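Local coordinates for DUF1285 domain-containing protein (Shewanella baltica, PDB 2RA9) that is of unknown function but is possibly involved in signal transduction, at residues 75-80 with 117-122. Sequence-based numbering, arbitrary orientation.
Sequences EDAPLL and SVYLPL. With EDO (1,2-ethanediol), chain F.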
loop_
_atom_site.group_PDB
_atom_site.type_symbol
_atom_site.label_atom_id
_atom_site.label_comp_id
_atom_site.label_asym_id
_atom_site.label_seq_id
_atom_site.Cartn_x
_atom_site.Cartn_y
_atom_site.Cartn_z
ATOM N N GLU A 75 -2.217 -0.887 11.117
ATOM C CA GLU A 75 -2.107 -2.187 11.757
ATOM C C GLU A 75 -1.034 -3.057 11.130
ATOM O O GLU A 75 -0.294 -3.732 11.850
ATOM C CB GLU A 75 -3.456 -2.932 11.706
ATOM C CG GLU A 75 -3.406 -4.329 12.383
ATOM C CD GLU A 75 -4.741 -5.061 12.459
ATOM O OE1 GLU A 75 -5.823 -4.534 12.072
ATOM O OE2 GLU A 75 -4.698 -6.220 12.934
ATOM N N ASP A 76 -0.968 -3.054 9.799
ATOM C CA ASP A 76 -0.097 -3.944 9.037
ATOM C C ASP A 76 0.571 -3.101 7.948
ATOM O O ASP A 76 1.532 -2.408 8.250
ATOM C CB ASP A 76 -0.906 -5.130 8.498
ATOM C CG ASP A 76 -0.053 -6.209 7.905
ATOM O OD1 ASP A 76 1.188 -6.035 7.759
ATOM O OD2 ASP A 76 -0.652 -7.262 7.584
ATOM N N ALA A 77 0.032 -3.091 6.725
ATOM C CA ALA A 77 0.499 -2.214 5.662
ATOM C C ALA A 77 -0.578 -1.156 5.363
ATOM O O ALA A 77 -1.788 -1.380 5.563
ATOM C CB ALA A 77 0.749 -2.994 4.409
ATOM N N PRO A 78 -0.160 0.006 4.898
ATOM C CA PRO A 78 -1.147 1.074 4.677
ATOM C C PRO A 78 -2.098 0.805 3.505
ATOM O O PRO A 78 -3.180 1.391 3.437
ATOM C CB PRO A 78 -0.256 2.297 4.359
ATOM C CG PRO A 78 1.033 1.734 3.906
ATOM C CD PRO A 78 1.213 0.498 4.714
ATOM N N LEU A 79 -1.670 -0.068 2.584
ATOM C CA LEU A 79 -2.394 -0.323 1.361
ATOM C C LEU A 79 -2.436 -1.828 1.116
ATOM O O LEU A 79 -1.475 -2.529 1.400
ATOM C CB LEU A 79 -1.704 0.371 0.202
ATOM C CG LEU A 79 -1.798 1.906 0.218
ATOM C CD1 LEU A 79 -0.819 2.531 -0.677
ATOM C CD2 LEU A 79 -3.231 2.378 -0.083
ATOM N N LEU A 80 -3.572 -2.315 0.607
ATOM C CA LEU A 80 -3.736 -3.705 0.219
ATOM C C LEU A 80 -3.809 -3.761 -1.322
ATOM O O LEU A 80 -4.750 -3.236 -1.945
ATOM C CB LEU A 80 -5.044 -4.254 0.800
ATOM C CG LEU A 80 -5.226 -5.773 0.593
ATOM C CD1 LEU A 80 -4.391 -6.538 1.585
ATOM C CD2 LEU A 80 -6.698 -6.156 0.669
ATOM N N SER A 117 2.890 -12.878 4.863
ATOM C CA SER A 117 2.472 -11.960 3.818
ATOM C C SER A 117 3.639 -11.528 2.948
ATOM O O SER A 117 4.800 -11.625 3.329
ATOM C CB SER A 117 1.846 -10.718 4.427
ATOM O OG SER A 117 0.732 -11.013 5.240
ATOM N N VAL A 118 3.304 -11.021 1.766
ATOM C CA VAL A 118 4.271 -10.434 0.867
ATOM C C VAL A 118 3.898 -8.966 0.692
ATOM O O VAL A 118 2.725 -8.604 0.581
ATOM C CB VAL A 118 4.268 -11.131 -0.470
ATOM C CG1 VAL A 118 5.214 -10.425 -1.468
ATOM C CG2 VAL A 118 4.660 -12.603 -0.291
ATOM N N TYR A 119 4.930 -8.133 0.688
ATOM C CA TYR A 119 4.777 -6.678 0.575
ATOM C C TYR A 119 5.602 -6.121 -0.556
ATOM O O TYR A 119 6.698 -6.568 -0.773
ATOM C CB TYR A 119 5.182 -5.981 1.878
ATOM C CG TYR A 119 4.465 -6.477 3.091
ATOM C CD1 TYR A 119 4.901 -7.611 3.760
ATOM C CD2 TYR A 119 3.380 -5.801 3.616
ATOM C CE1 TYR A 119 4.280 -8.055 4.880
ATOM C CE2 TYR A 119 2.716 -6.271 4.774
ATOM C CZ TYR A 119 3.151 -7.411 5.373
ATOM O OH TYR A 119 2.543 -7.869 6.510
ATOM N N LEU A 120 5.061 -5.145 -1.291
ATOM C CA LEU A 120 5.793 -4.496 -2.370
ATOM C C LEU A 120 5.982 -3.024 -2.046
ATOM O O LEU A 120 5.058 -2.382 -1.551
ATOM C CB LEU A 120 5.063 -4.638 -3.718
ATOM C CG LEU A 120 4.947 -6.058 -4.294
ATOM C CD1 LEU A 120 4.021 -6.135 -5.510
ATOM C CD2 LEU A 120 6.336 -6.641 -4.627
ATOM N N PRO A 121 7.153 -2.460 -2.359
ATOM C CA PRO A 121 7.358 -1.069 -1.992
ATOM C C PRO A 121 6.778 -0.105 -3.030
ATOM O O PRO A 121 6.888 -0.321 -4.232
ATOM C CB PRO A 121 8.878 -0.964 -1.877
ATOM C CG PRO A 121 9.390 -1.971 -2.887
ATOM C CD PRO A 121 8.362 -3.051 -2.963
ATOM N N LEU A 122 6.097 0.914 -2.516
ATOM C CA LEU A 122 5.453 1.935 -3.312
ATOM C C LEU A 122 6.100 3.264 -2.961
ATOM O O LEU A 122 7.148 3.307 -2.320
ATOM C CB LEU A 122 3.941 1.953 -3.006
ATOM C CG LEU A 122 3.254 0.585 -2.953
ATOM C CD1 LEU A 122 1.845 0.697 -2.481
ATOM C CD2 LEU A 122 3.346 -0.167 -4.283
HETATM C C1 EDO F . -0.949 -13.358 0.803
HETATM O O1 EDO F . -0.853 -13.894 2.131
HETATM C C2 EDO F . 0.308 -12.576 0.440
HETATM O O2 EDO F . 0.445 -11.380 1.243
HETATM O O HOH W 1 0.423 -9.840 7.563
#
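The linker 75-78 between the two six-stranded mixed sheets of this DUF1285 protein runs into strand 79-86 of the second, and here Asp76, Ala77 and Leu79 touch Tyr119 and Leu122. Tyr119 reaches from strand 118-121, and its OH donates to Asp76 OD1 (2.6 Å), which accepts through its syn lone pair, on the side of OD2. The carboxylate and ring planes are turned 66° apart. With CG anti to the backbone N (chi1 -170°), the Asp76 carboxylate swings out to the phenol. Its second oxygen, OD2, takes a hydrogen bond from a water at 2.8 Å that also bonds to Ser117 OG, and forms a salt bridge with Lys129 of strand 127-130. Beside the phenol bond, Ala77 CB sits at the ring edge, in its plane, 3.8 Å from Tyr119 CE2. A phenylalanine in place of Tyr119 would probably leave Asp76 OD1 without its hydroxyl donor and the linker less firmly tied to the strand. Further along, the methyl tips Leu79 CD1 and Leu122 CD1 meet at 3.7 Å, and both side chains also touch His103 of strand 102-106, at the far edge of the same sheet. The contact thus links the start of strand 79-86 and its lead-in to strand 118-121, with 127-130 between the two strands; both sheets share the strand order 3-2-1-6-5-4, consistent with the repeated structural motifs of the DUF1285 fold.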